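Local atomic coordinates of amine Dehydrogenase (Pseudomonas putida, PDB entry 1JMX), a protein that probably forms the beta-propeller subunit of a heme c-containing amine dehydrogenase that oxidatively deaminates primary amines and passes on the electrons. Residues P5-G10 with T32-C37; G10-I15 with P344-R349; V26-D31 with K308-G313; T47-P52 with P202-R207. All blocks are in the same frame, centred on the assembly; numbering follows the deposited sequence.

Contact 1: P5-G10 with T32-C37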
loop_
_atom_site.group_PDB
_atom_site.type_symbol
_atom_site.label_atom_id
_atom_site.label_comp_id
_atom_site.label_asym_id
_atom_site.label_seq_id
_atom_site.Cartn_x
_atom_site.Cartn_y
_atom_site.Cartn_z
ATOM N N PRO B 5 35.811 17.478 -19.255
ATOM C CA PRO B 5 36.343 17.099 -20.573
ATOM C C PRO B 5 35.238 17.134 -21.636
ATOM O O PRO B 5 34.139 16.618 -21.424
ATOM C CB PRO B 5 36.853 15.676 -20.336
ATOM C CG PRO B 5 35.886 15.148 -19.323
ATOM C CD PRO B 5 35.772 16.316 -18.352
ATOM N N ALA B 6 35.511 17.789 -22.757
ATOM C CA ALA B 6 34.530 17.870 -23.830
ATOM C C ALA B 6 34.473 16.515 -24.500
ATOM O O ALA B 6 35.474 15.801 -24.533
ATOM C CB ALA B 6 34.929 18.935 -24.839
ATOM N N LEU B 7 33.304 16.154 -25.013
ATOM C CA LEU B 7 33.132 14.875 -25.690
ATOM C C LEU B 7 33.801 14.851 -27.063
ATOM O O LEU B 7 33.793 15.847 -27.792
ATOM C CB LEU B 7 31.648 14.529 -25.817
ATOM C CG LEU B 7 30.946 13.932 -24.590
ATOM C CD1 LEU B 7 31.179 14.783 -23.350
ATOM C CD2 LEU B 7 29.468 13.778 -24.882
ATOM N N LYS B 8 34.385 13.709 -27.407
ATOM C CA LYS B 8 35.065 13.550 -28.683
ATOM C C LYS B 8 34.121 13.187 -29.818
ATOM O O LYS B 8 33.222 12.367 -29.652
ATOM C CB LYS B 8 36.165 12.500 -28.561
ATOM C CG LYS B 8 37.152 12.793 -27.457
ATOM C CD LYS B 8 38.453 12.052 -27.669
ATOM C CE LYS B 8 39.425 12.293 -26.511
ATOM N NZ LYS B 8 39.694 13.750 -26.273
ATOM N N ALA B 9 34.345 13.800 -30.976
ATOM C CA ALA B 9 33.533 13.556 -32.165
ATOM C C ALA B 9 33.711 12.133 -32.683
ATOM O O ALA B 9 34.801 11.573 -32.606
ATOM C CB ALA B 9 33.892 14.555 -33.250
ATOM N N GLY B 10 32.633 11.553 -33.204
ATOM C CA GLY B 10 32.696 10.198 -33.718
ATOM C C GLY B 10 32.602 9.135 -32.630
ATOM O O GLY B 10 32.317 7.974 -32.918
ATOM N N THR B 32 33.460 2.866 -19.341
ATOM C CA THR B 32 33.869 3.587 -18.146
ATOM C C THR B 32 33.205 4.964 -18.137
ATOM O O THR B 32 32.781 5.459 -19.181
ATOM C CB THR B 32 35.421 3.745 -18.066
ATOM O OG1 THR B 32 35.875 4.702 -19.036
ATOM C CG2 THR B 32 36.123 2.407 -18.317
ATOM N N VAL B 33 33.082 5.555 -16.952
ATOM C CA VAL B 33 32.485 6.876 -16.812
ATOM C C VAL B 33 33.434 7.931 -17.387
ATOM O O VAL B 33 34.568 8.090 -16.929
ATOM C CB VAL B 33 32.169 7.199 -15.333
ATOM C CG1 VAL B 33 31.569 8.599 -15.208
ATOM C CG2 VAL B 33 31.211 6.157 -14.775
ATOM N N TYR B 34 32.987 8.594 -18.449
ATOM C CA TYR B 34 33.779 9.628 -19.102
ATOM C C TYR B 34 33.818 10.904 -18.262
ATOM O O TYR B 34 34.890 11.466 -18.014
ATOM C CB TYR B 34 33.208 9.909 -20.488
ATOM C CG TYR B 34 34.080 10.805 -21.320
ATOM C CD1 TYR B 34 35.209 10.302 -21.968
ATOM C CD2 TYR B 34 33.785 12.163 -21.459
ATOM C CE1 TYR B 34 36.028 11.135 -22.737
ATOM C CE2 TYR B 34 34.595 13.003 -22.225
ATOM C CZ TYR B 34 35.712 12.480 -22.859
ATOM O OH TYR B 34 36.511 13.301 -23.610
ATOM N N LYS B 35 32.643 11.338 -17.811
ATOM C CA LYS B 35 32.511 12.533 -16.980
ATOM C C LYS B 35 31.163 12.547 -16.257
ATOM O O LYS B 35 30.248 11.800 -16.597
ATOM C CB LYS B 35 32.687 13.815 -17.817
ATOM C CG LYS B 35 31.565 14.081 -18.817
ATOM C CD LYS B 35 31.864 15.261 -19.729
ATOM C CE LYS B 35 31.972 16.554 -18.947
ATOM N NZ LYS B 35 32.366 17.669 -19.836
ATOM N N SER B 36 31.060 13.405 -15.250
ATOM C CA SER B 36 29.842 13.536 -14.466
ATOM C C SER B 36 29.490 15.005 -14.338
ATOM O O SER B 36 30.366 15.852 -14.192
ATOM C CB SER B 36 30.040 12.939 -13.067
ATOM O OG SER B 36 30.453 11.584 -13.145
ATOM N N CYS B 37 28.200 15.303 -14.402
ATOM C CA CYS B 37 27.718 16.669 -14.284
ATOM C C CYS B 37 26.726 16.707 -13.138
ATOM O O CYS B 37 25.868 15.837 -13.029
ATOM C CB CYS B 37 26.975 17.117 -15.556
ATOM S SG CYS B 37 27.902 17.283 -17.122
#

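Contact 2: G10-I15 with P344-R349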
loop_
_atom_site.group_PDB
_atom_site.type_symbol
_atom_site.label_atom_id
_atom_site.label_comp_id
_atom_site.label_asym_id
_atom_site.label_seq_id
_atom_site.Cartn_x
_atom_site.Cartn_y
_atom_site.Cartn_z
ATOM N N GLY B 10 32.633 11.553 -33.204
ATOM C CA GLY B 10 32.696 10.198 -33.718
ATOM C C GLY B 10 32.602 9.135 -32.630
ATOM O O GLY B 10 32.317 7.974 -32.918
ATOM N N HIS B 11 32.872 9.523 -31.385
ATOM C CA HIS B 11 32.804 8.602 -30.255
ATOM C C HIS B 11 31.390 8.390 -29.774
ATOM O O HIS B 11 30.603 9.328 -29.702
ATOM C CB HIS B 11 33.619 9.120 -29.079
ATOM C CG HIS B 11 35.087 8.917 -29.230
ATOM N ND1 HIS B 11 35.923 8.725 -28.154
ATOM C CD2 HIS B 11 35.874 8.905 -30.328
ATOM C CE1 HIS B 11 37.165 8.609 -28.579
ATOM N NE2 HIS B 11 37.162 8.717 -29.895
ATOM N N GLU B 12 31.103 7.155 -29.381
ATOM C CA GLU B 12 29.790 6.792 -28.873
ATOM C C GLU B 12 29.711 7.057 -27.373
ATOM O O GLU B 12 30.663 6.805 -26.642
ATOM C CB GLU B 12 29.509 5.330 -29.171
ATOM C CG GLU B 12 28.097 4.907 -28.848
ATOM C CD GLU B 12 27.699 3.674 -29.608
ATOM O OE1 GLU B 12 28.594 2.883 -29.970
ATOM O OE2 GLU B 12 26.496 3.513 -29.870
ATOM N N TYR B 13 28.575 7.573 -26.922
ATOM C CA TYR B 13 28.385 7.887 -25.514
ATOM C C TYR B 13 27.001 7.512 -25.043
ATOM O O TYR B 13 26.094 7.292 -25.848
ATOM C CB TYR B 13 28.608 9.376 -25.262
ATOM C CG TYR B 13 30.029 9.829 -25.493
ATOM C CD1 TYR B 13 30.386 10.514 -26.660
ATOM C CD2 TYR B 13 31.016 9.583 -24.544
ATOM C CE1 TYR B 13 31.692 10.943 -26.867
ATOM C CE2 TYR B 13 32.322 10.006 -24.742
ATOM C CZ TYR B 13 32.653 10.686 -25.905
ATOM O OH TYR B 13 33.949 11.104 -26.083
ATOM N N MET B 14 26.845 7.455 -23.725
ATOM C CA MET B 14 25.574 7.114 -23.106
ATOM C C MET B 14 25.349 7.977 -21.884
ATOM O O MET B 14 26.246 8.141 -21.060
ATOM C CB MET B 14 25.559 5.648 -22.674
ATOM C CG MET B 14 24.328 5.250 -21.856
ATOM S SD MET B 14 24.447 3.573 -21.181
ATOM C CE MET B 14 23.712 2.691 -22.493
ATOM N N ILE B 15 24.165 8.563 -21.781
ATOM C CA ILE B 15 23.860 9.367 -20.615
ATOM C C ILE B 15 22.871 8.640 -19.724
ATOM O O ILE B 15 21.985 7.927 -20.200
ATOM C CB ILE B 15 23.299 10.752 -20.958
ATOM C CG1 ILE B 15 22.012 10.633 -21.775
ATOM C CG2 ILE B 15 24.353 11.575 -21.656
ATOM C CD1 ILE B 15 21.247 11.948 -21.879
ATOM N N PRO B 344 18.573 5.187 -19.937
ATOM C CA PRO B 344 19.890 5.248 -20.575
ATOM C C PRO B 344 19.742 5.624 -22.047
ATOM O O PRO B 344 19.061 4.942 -22.799
ATOM C CB PRO B 344 20.405 3.821 -20.415
ATOM C CG PRO B 344 19.786 3.394 -19.125
ATOM C CD PRO B 344 18.379 3.876 -19.296
ATOM N N GLN B 345 20.416 6.696 -22.442
ATOM C CA GLN B 345 20.347 7.223 -23.805
ATOM C C GLN B 345 21.700 7.153 -24.539
ATOM O O GLN B 345 22.690 7.734 -24.088
ATOM C CB GLN B 345 19.857 8.669 -23.719
ATOM C CG GLN B 345 18.627 9.007 -24.523
ATOM C CD GLN B 345 17.439 8.117 -24.249
ATOM O OE1 GLN B 345 16.516 8.492 -23.530
ATOM N NE2 GLN B 345 17.413 6.969 -24.898
ATOM N N VAL B 346 21.724 6.452 -25.673
ATOM C CA VAL B 346 22.941 6.271 -26.474
ATOM C C VAL B 346 22.984 7.189 -27.717
ATOM O O VAL B 346 21.987 7.327 -28.435
ATOM C CB VAL B 346 23.099 4.772 -26.900
ATOM C CG1 VAL B 346 24.404 4.549 -27.648
ATOM C CG2 VAL B 346 23.054 3.874 -25.684
ATOM N N PHE B 347 24.144 7.798 -27.968
ATOM C CA PHE B 347 24.322 8.706 -29.108
ATOM C C PHE B 347 25.778 8.795 -29.554
ATOM O O PHE B 347 26.683 8.465 -28.792
ATOM C CB PHE B 347 23.836 10.121 -28.746
ATOM C CG PHE B 347 24.673 10.805 -27.692
ATOM C CD1 PHE B 347 25.687 11.690 -28.054
ATOM C CD2 PHE B 347 24.470 10.543 -26.339
ATOM C CE1 PHE B 347 26.487 12.296 -27.083
ATOM C CE2 PHE B 347 25.263 11.142 -25.365
ATOM C CZ PHE B 347 26.272 12.017 -25.738
ATOM N N ILE B 348 25.986 9.237 -30.793
ATOM C CA ILE B 348 27.328 9.431 -31.352
ATOM C C ILE B 348 27.569 10.948 -31.310
ATOM O O ILE B 348 26.800 11.723 -31.894
ATOM C CB ILE B 348 27.435 8.971 -32.836
ATOM C CG1 ILE B 348 26.950 7.528 -33.011
ATOM C CG2 ILE B 348 28.870 9.116 -33.325
ATOM C CD1 ILE B 348 27.852 6.497 -32.424
ATOM N N ARG B 349 28.617 11.357 -30.594
ATOM C CA ARG B 349 28.973 12.766 -30.437
ATOM C C ARG B 349 29.325 13.469 -31.749
ATOM O O ARG B 349 29.862 12.811 -32.673
ATOM C CB ARG B 349 30.133 12.894 -29.450
ATOM C CG ARG B 349 30.607 14.308 -29.219
ATOM C CD ARG B 349 29.491 15.155 -28.648
ATOM N NE ARG B 349 29.916 16.535 -28.477
ATOM C CZ ARG B 349 29.792 17.475 -29.405
ATOM N NH1 ARG B 349 29.244 17.192 -30.582
ATOM N NH2 ARG B 349 30.229 18.702 -29.155
ATOM O OXT ARG B 349 29.044 14.682 -31.839
#

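Contact 3: V26-D31 with K308-G313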
loop_
_atom_site.group_PDB
_atom_site.type_symbol
_atom_site.label_atom_id
_atom_site.label_comp_id
_atom_site.label_asym_id
_atom_site.label_seq_id
_atom_site.Cartn_x
_atom_site.Cartn_y
_atom_site.Cartn_z
ATOM N N VAL B 26 28.832 8.083 -20.150
ATOM C CA VAL B 26 29.527 6.814 -20.211
ATOM C C VAL B 26 30.164 6.653 -21.580
ATOM O O VAL B 26 29.512 6.828 -22.606
ATOM C CB VAL B 26 28.563 5.621 -19.941
ATOM C CG1 VAL B 26 29.253 4.285 -20.237
ATOM C CG2 VAL B 26 28.094 5.648 -18.487
ATOM N N ASP B 27 31.467 6.418 -21.586
ATOM C CA ASP B 27 32.167 6.198 -22.826
ATOM C C ASP B 27 31.877 4.736 -23.163
ATOM O O ASP B 27 32.356 3.825 -22.491
ATOM C CB ASP B 27 33.659 6.436 -22.636
ATOM C CG ASP B 27 34.437 6.212 -23.903
ATOM O OD1 ASP B 27 35.181 5.214 -23.986
ATOM O OD2 ASP B 27 34.281 7.022 -24.829
ATOM N N VAL B 28 31.042 4.526 -24.173
ATOM C CA VAL B 28 30.646 3.186 -24.589
ATOM C C VAL B 28 31.790 2.271 -25.036
ATOM O O VAL B 28 31.714 1.059 -24.854
ATOM C CB VAL B 28 29.558 3.260 -25.683
ATOM C CG1 VAL B 28 29.214 1.872 -26.220
ATOM C CG2 VAL B 28 28.314 3.921 -25.116
ATOM N N ALA B 29 32.866 2.841 -25.569
ATOM C CA ALA B 29 33.992 2.030 -26.039
ATOM C C ALA B 29 34.728 1.298 -24.915
ATOM O O ALA B 29 34.981 0.091 -25.001
ATOM C CB ALA B 29 34.977 2.900 -26.838
ATOM N N SER B 30 35.047 2.035 -23.858
ATOM C CA SER B 30 35.772 1.491 -22.718
ATOM C C SER B 30 34.885 1.066 -21.550
ATOM O O SER B 30 35.375 0.530 -20.561
ATOM C CB SER B 30 36.788 2.522 -22.237
ATOM O OG SER B 30 36.149 3.743 -21.911
ATOM N N ASP B 31 33.588 1.329 -21.660
ATOM C CA ASP B 31 32.639 0.992 -20.608
ATOM C C ASP B 31 33.035 1.610 -19.282
ATOM O O ASP B 31 32.995 0.958 -18.241
ATOM C CB ASP B 31 32.501 -0.520 -20.468
ATOM C CG ASP B 31 31.600 -1.109 -21.517
ATOM O OD1 ASP B 31 30.610 -0.440 -21.872
ATOM O OD2 ASP B 31 31.877 -2.233 -21.988
ATOM N N LYS B 308 26.380 -4.583 -27.764
ATOM C CA LYS B 308 26.236 -4.533 -26.315
ATOM C C LYS B 308 24.811 -4.216 -25.948
ATOM O O LYS B 308 24.098 -3.558 -26.699
ATOM C CB LYS B 308 27.116 -3.457 -25.700
ATOM C CG LYS B 308 28.580 -3.709 -25.786
ATOM C CD LYS B 308 29.283 -2.548 -25.149
ATOM C CE LYS B 308 30.755 -2.632 -25.355
ATOM N NZ LYS B 308 31.358 -1.347 -24.981
ATOM N N LEU B 309 24.420 -4.687 -24.770
ATOM C CA LEU B 309 23.091 -4.479 -24.229
ATOM C C LEU B 309 23.328 -4.010 -22.807
ATOM O O LEU B 309 23.899 -4.734 -21.991
ATOM C CB LEU B 309 22.312 -5.798 -24.202
ATOM C CG LEU B 309 20.784 -5.814 -24.327
ATOM C CD1 LEU B 309 20.272 -7.195 -23.952
ATOM C CD2 LEU B 309 20.144 -4.771 -23.453
ATOM N N TYR B 310 22.960 -2.769 -22.537
ATOM C CA TYR B 310 23.114 -2.210 -21.209
ATOM C C TYR B 310 21.800 -2.327 -20.457
ATOM O O TYR B 310 20.727 -2.234 -21.049
ATOM C CB TYR B 310 23.522 -0.734 -21.289
ATOM C CG TYR B 310 24.879 -0.488 -21.910
ATOM C CD1 TYR B 310 25.013 -0.313 -23.290
ATOM C CD2 TYR B 310 26.028 -0.432 -21.124
ATOM C CE1 TYR B 310 26.251 -0.087 -23.868
ATOM C CE2 TYR B 310 27.272 -0.207 -21.692
ATOM C CZ TYR B 310 27.377 -0.035 -23.070
ATOM O OH TYR B 310 28.603 0.193 -23.649
ATOM N N LEU B 311 21.895 -2.568 -19.156
ATOM C CA LEU B 311 20.722 -2.662 -18.301
ATOM C C LEU B 311 20.872 -1.576 -17.238
ATOM O O LEU B 311 21.842 -1.569 -16.488
ATOM C CB LEU B 311 20.619 -4.043 -17.652
ATOM C CG LEU B 311 20.506 -5.265 -18.572
ATOM C CD1 LEU B 311 20.171 -6.481 -17.719
ATOM C CD2 LEU B 311 19.432 -5.066 -19.631
ATOM N N GLY B 312 19.927 -0.642 -17.211
ATOM C CA GLY B 312 19.983 0.448 -16.256
ATOM C C GLY B 312 18.749 0.582 -15.398
ATOM O O GLY B 312 17.883 -0.283 -15.409
ATOM N N GLY B 313 18.645 1.708 -14.697
ATOM C CA GLY B 313 17.531 1.942 -13.797
ATOM C C GLY B 313 17.805 1.197 -12.504
ATOM O O GLY B 313 18.836 0.533 -12.386
#

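Contact 4: T47-P52 with P202-R207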
loop_
_atom_site.group_PDB
_atom_site.type_symbol
_atom_site.label_atom_id
_atom_site.label_comp_id
_atom_site.label_asym_id
_atom_site.label_seq_id
_atom_site.Cartn_x
_atom_site.Cartn_y
_atom_site.Cartn_z
ATOM N N THR B 47 14.563 11.913 -16.125
ATOM C CA THR B 47 14.444 11.388 -17.477
ATOM C C THR B 47 15.084 12.330 -18.492
ATOM O O THR B 47 14.684 13.493 -18.602
ATOM C CB THR B 47 12.967 11.168 -17.842
ATOM O OG1 THR B 47 12.386 10.247 -16.914
ATOM C CG2 THR B 47 12.829 10.609 -19.256
ATOM N N ALA B 48 16.052 11.817 -19.252
ATOM C CA ALA B 48 16.756 12.625 -20.244
ATOM C C ALA B 48 16.660 12.137 -21.682
ATOM O O ALA B 48 16.432 10.952 -21.949
ATOM C CB ALA B 48 18.226 12.774 -19.857
ATOM N N MET B 49 16.813 13.089 -22.600
ATOM C CA MET B 49 16.813 12.841 -24.040
ATOM C C MET B 49 17.796 13.810 -24.683
ATOM O O MET B 49 17.850 14.984 -24.318
ATOM C CB MET B 49 15.432 13.048 -24.658
ATOM C CG MET B 49 14.448 11.927 -24.392
ATOM S SD MET B 49 13.032 11.999 -25.500
ATOM C CE MET B 49 11.913 12.980 -24.574
ATOM N N MET B 50 18.594 13.299 -25.612
ATOM C CA MET B 50 19.582 14.097 -26.327
ATOM C C MET B 50 18.955 14.945 -27.424
ATOM O O MET B 50 18.074 14.481 -28.150
ATOM C CB MET B 50 20.644 13.186 -26.939
ATOM C CG MET B 50 21.574 12.571 -25.923
ATOM S SD MET B 50 22.328 13.845 -24.909
ATOM C CE MET B 50 23.415 14.623 -26.099
ATOM N N ALA B 51 19.404 16.191 -27.533
ATOM C CA ALA B 51 18.901 17.101 -28.564
ATOM C C ALA B 51 19.599 16.737 -29.870
ATOM O O ALA B 51 20.647 16.094 -29.851
ATOM C CB ALA B 51 19.199 18.548 -28.195
ATOM N N PRO B 52 19.032 17.150 -31.020
ATOM C CA PRO B 52 19.612 16.858 -32.335
ATOM C C PRO B 52 21.072 17.322 -32.515
ATOM O O PRO B 52 21.728 16.945 -33.485
ATOM C CB PRO B 52 18.669 17.597 -33.289
ATOM C CG PRO B 52 17.369 17.564 -32.572
ATOM C CD PRO B 52 17.774 17.904 -31.171
ATOM N N PRO B 202 11.361 6.790 -22.716
ATOM C CA PRO B 202 11.388 7.235 -24.113
ATOM C C PRO B 202 12.764 6.917 -24.717
ATOM O O PRO B 202 13.656 7.773 -24.757
ATOM C CB PRO B 202 11.150 8.742 -23.989
ATOM C CG PRO B 202 11.876 9.074 -22.719
ATOM C CD PRO B 202 11.479 7.941 -21.796
ATOM N N HIS B 203 12.935 5.671 -25.151
ATOM C CA HIS B 203 14.194 5.227 -25.737
ATOM C C HIS B 203 14.525 5.974 -27.026
ATOM O O HIS B 203 13.672 6.160 -27.892
ATOM C CB HIS B 203 14.153 3.736 -26.107
ATOM C CG HIS B 203 13.566 2.842 -25.058
ATOM N ND1 HIS B 203 14.268 2.434 -23.947
ATOM C CD2 HIS B 203 12.376 2.203 -25.003
ATOM C CE1 HIS B 203 13.542 1.578 -23.256
ATOM N NE2 HIS B 203 12.389 1.421 -23.878
ATOM N N GLN B 204 15.776 6.398 -27.136
ATOM C CA GLN B 204 16.265 7.043 -28.342
ATOM C C GLN B 204 17.164 5.950 -28.932
ATOM O O GLN B 204 18.388 6.009 -28.845
ATOM C CB GLN B 204 17.053 8.314 -28.008
ATOM C CG GLN B 204 16.172 9.446 -27.489
ATOM C CD GLN B 204 16.911 10.764 -27.354
ATOM O OE1 GLN B 204 17.993 10.829 -26.775
ATOM N NE2 GLN B 204 16.320 11.828 -27.886
ATOM N N SER B 205 16.518 4.917 -29.469
ATOM C CA SER B 205 17.217 3.762 -30.030
ATOM C C SER B 205 17.733 3.945 -31.451
ATOM O O SER B 205 17.234 4.794 -32.197
ATOM C CB SER B 205 16.314 2.524 -29.970
ATOM O OG SER B 205 15.202 2.667 -30.830
ATOM N N PRO B 206 18.741 3.135 -31.849
ATOM C CA PRO B 206 19.330 3.203 -33.194
ATOM C C PRO B 206 18.310 3.089 -34.342
ATOM O O PRO B 206 18.556 3.592 -35.443
ATOM C CB PRO B 206 20.316 2.029 -33.189
ATOM C CG PRO B 206 20.792 2.014 -31.767
ATOM C CD PRO B 206 19.493 2.185 -31.001
ATOM N N ARG B 207 17.165 2.458 -34.076
ATOM C CA ARG B 207 16.118 2.285 -35.091
ATOM C C ARG B 207 15.267 3.543 -35.335
ATOM O O ARG B 207 14.427 3.553 -36.235
ATOM C CB ARG B 207 15.207 1.097 -34.741
ATOM C CG ARG B 207 15.951 -0.206 -34.415
ATOM C CD ARG B 207 15.030 -1.431 -34.478
ATOM N NE ARG B 207 14.657 -1.752 -35.858
ATOM C CZ ARG B 207 13.404 -1.813 -36.313
ATOM N NH1 ARG B 207 12.385 -1.582 -35.499
ATOM N NH2 ARG B 207 13.168 -2.096 -37.591
#

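Contact 1: P5-G10 with T32-C37
The ring of Y34 is met at its edge by the N-terminal tail: the carbonyl oxygens of P5 and A6 both lie near its plane, while L7 CD1 comes in obliquely, 4.0 Å from Y34 CE2. The ring also packs edge-to-face with Y13 of the next-but-one strand. Its hydroxyl donates to the tail, with Y34 OH 2.9 Å from A6 O and tilted 33° from that carbonyl plane. P5 also packs against the ring, P5 CG standing 3.8 Å from Y34 CE2 as the two side chains slide past each other.

Strand 32-37 is part of the outermost strand of a beta-propeller blade, and Y34 and K35 together face V25 of strand 22-27 as a classic beta bulge. Both consecutive side chains consequently point at the tail instead of diverging to the two faces of the sheet.

K35 makes the second set of contacts. Its CB packs 3.8 Å from P5 CG, and the chain then bends at chi3 (-64°), turning the ammonium back to P5. K35 NZ donates to P5 O at 2.6 Å, standing 54° out of the carbonyl plane and so not on a lone pair. L72 O is a second acceptor for the same ammonium, which links the tail to the adjacent blade. L7 CD1 rests 3.7 Å from K35 CD, the two side chains crossing at about a right angle, and L7 N is hydrogen-bonded to D73 OD1. At the outer end, K8 CG lies 3.9 Å from Y34 OH.

Contact 2: G10-I15 with P344-R349
Y13 and F347 exchange two backbone hydrogen bonds, Y13 N to F347 O at 2.8 Å and F347 N to Y13 O at 2.9 Å. I15 and Q345 form the next such antiparallel pair, with two further bonds. Toward G10 and the C-terminus two more bonds follow: R349 N donates to H11 O, and G10 N to R349 O at 3.1 Å. The C-terminal carboxylate is also held by its own residue, R349 NH1 lying 2.8 Å from R349 OXT, while NH2 of the same guanidinium bridges to D73. E12 OE2 accepts from K304 N, and Y13 OH is hydrogen-bonded to K8 N.

Strands 12-15 and 345-348 run at 153° to each other, so the last strand of the chain is zipped antiparallel onto the first. This is the Velcro closure of a beta-propeller, in which both chain ends supply strands to one blade.

On the face carrying Y13 and F347, Y13 CB sits over the F347 ring as a CH-pi contact, 4.0 Å from the centroid. The chi1 of F347 (67°), with CG between backbone N and carbonyl carbon, turns the ring across to its partner strand; I15 CG2 meets the ring edge 3.8 Å from F347 CE2. R349 CB abuts the edge of the Y13 ring. On the face carrying E12, M14, V346 and I348, M14 CE and V346 CG2 are a tight carbon pair at 3.5 Å, and I348 CD1 lies 3.8 Å from E12 CB.

Contact 3: V26-D31 with K308-G313
D31 and Y310 meet in the buried part of this contact, where Y310 OH donates to D31 OD1 at 2.8 Å. The acceptor lies in the plane of the tyrosine ring, at its edge, and is approached nearly along its C-O axis; carboxylate and ring planes are 74° apart. V28 packs beside the same phenol, with V28 CG1 4.1 Å from Y310 CZ and also near the ring plane. D31 has a left-handed backbone conformation (phi 56°, psi 43°) at the end of the turn, and strand 327-333 flanks its side chain through K330 and I332.

K308 is held to D31 by longer bonds. Extended beyond CG, it comes at the carboxylate from the opposite direction, and its ammonium straddles both oxygens in a salt bridge whose component bonds are weak: K308 NZ is 3.2 Å from D31 OD2 and 3.3 Å from D31 OD1. The solvent side belongs to the turn at A29 and S30, which lean away from the 308-313 segment. That turn is braced internally by an Asx motif: D27 OD1 accepts from S30 N at 3.2 Å and from S30 OG at 2.7 Å.

These residues join strand 22-27 of the closing blade to the neighbouring blade that holds strand 309-312. With a hydroxyl and an ammonium both directed at one largely buried carboxylate, D31 is probably ionised, its charge probably offset by K308, with the bond from Y310 helping to orient it.

Contact 4: T47-P52 with P202-R207
M49 and Q204 are the nearest backbone points of the two segments, yet their CA atoms are 7.2 Å apart, too far for a strand pair. Segment 47-50 is a strand, and segment 202-207 is an irregular loop. The gap is spanned by the side chain of Q204, which substitutes for a neighbouring strand: its amide engages both backbone polar atoms of M50. M50 N donates to Q204 OE1 at 2.8 Å (N-H...O angle 157°), and Q204 NE2 returns a bond to M50 O at 3.2 Å. This second bond lies on a lone pair, in the carbonyl plane, and M50 O is only 11° out of the amide plane, so the paired bonds fix the rotation of the amide.

Q204 is extended beyond CG and crosses M49 at about a right angle, bringing M49 CB to 3.6 Å from Q204 NE2. P202 fills in further along, its CG 3.9 Å from T47 CG2 and its CB 4.1 Å from M49 SD.

Strand 47-50 is an edge strand of its four-stranded blade. T47 and M49 are hydrogen-bonded through their backbones to L60 and Y58 of strand 56-61, whereas on the side of the blade closed by the two chain termini Q345 of strand 345-348 touches M49 and Q204, and F347 of the same strand packs on M50.

In the fold
Contacts 1, 2 and 3 all reach one antiparallel blade, ordered 32-38, 22-27, 12-18, 345-348 from its outer to its inner edge. Contact 2 builds that blade from both chain ends; contact 1, centred 9 Å away, lays the N-terminal tail along its outer part and shares G10 with contact 2. Contact 3, also 9 Å from contact 2, joins the blade to the preceding one, which holds strand 309-312. Contact 4, 10 Å from contact 2, adds a long loop to strand 47-50, innermost in the following blade. Contact 4 is nested in the loop closed by contact 3, and contact 3 in that closed by contact 2, whereas contact 1 crosses both, consistent with a ring of blades locked at its seam.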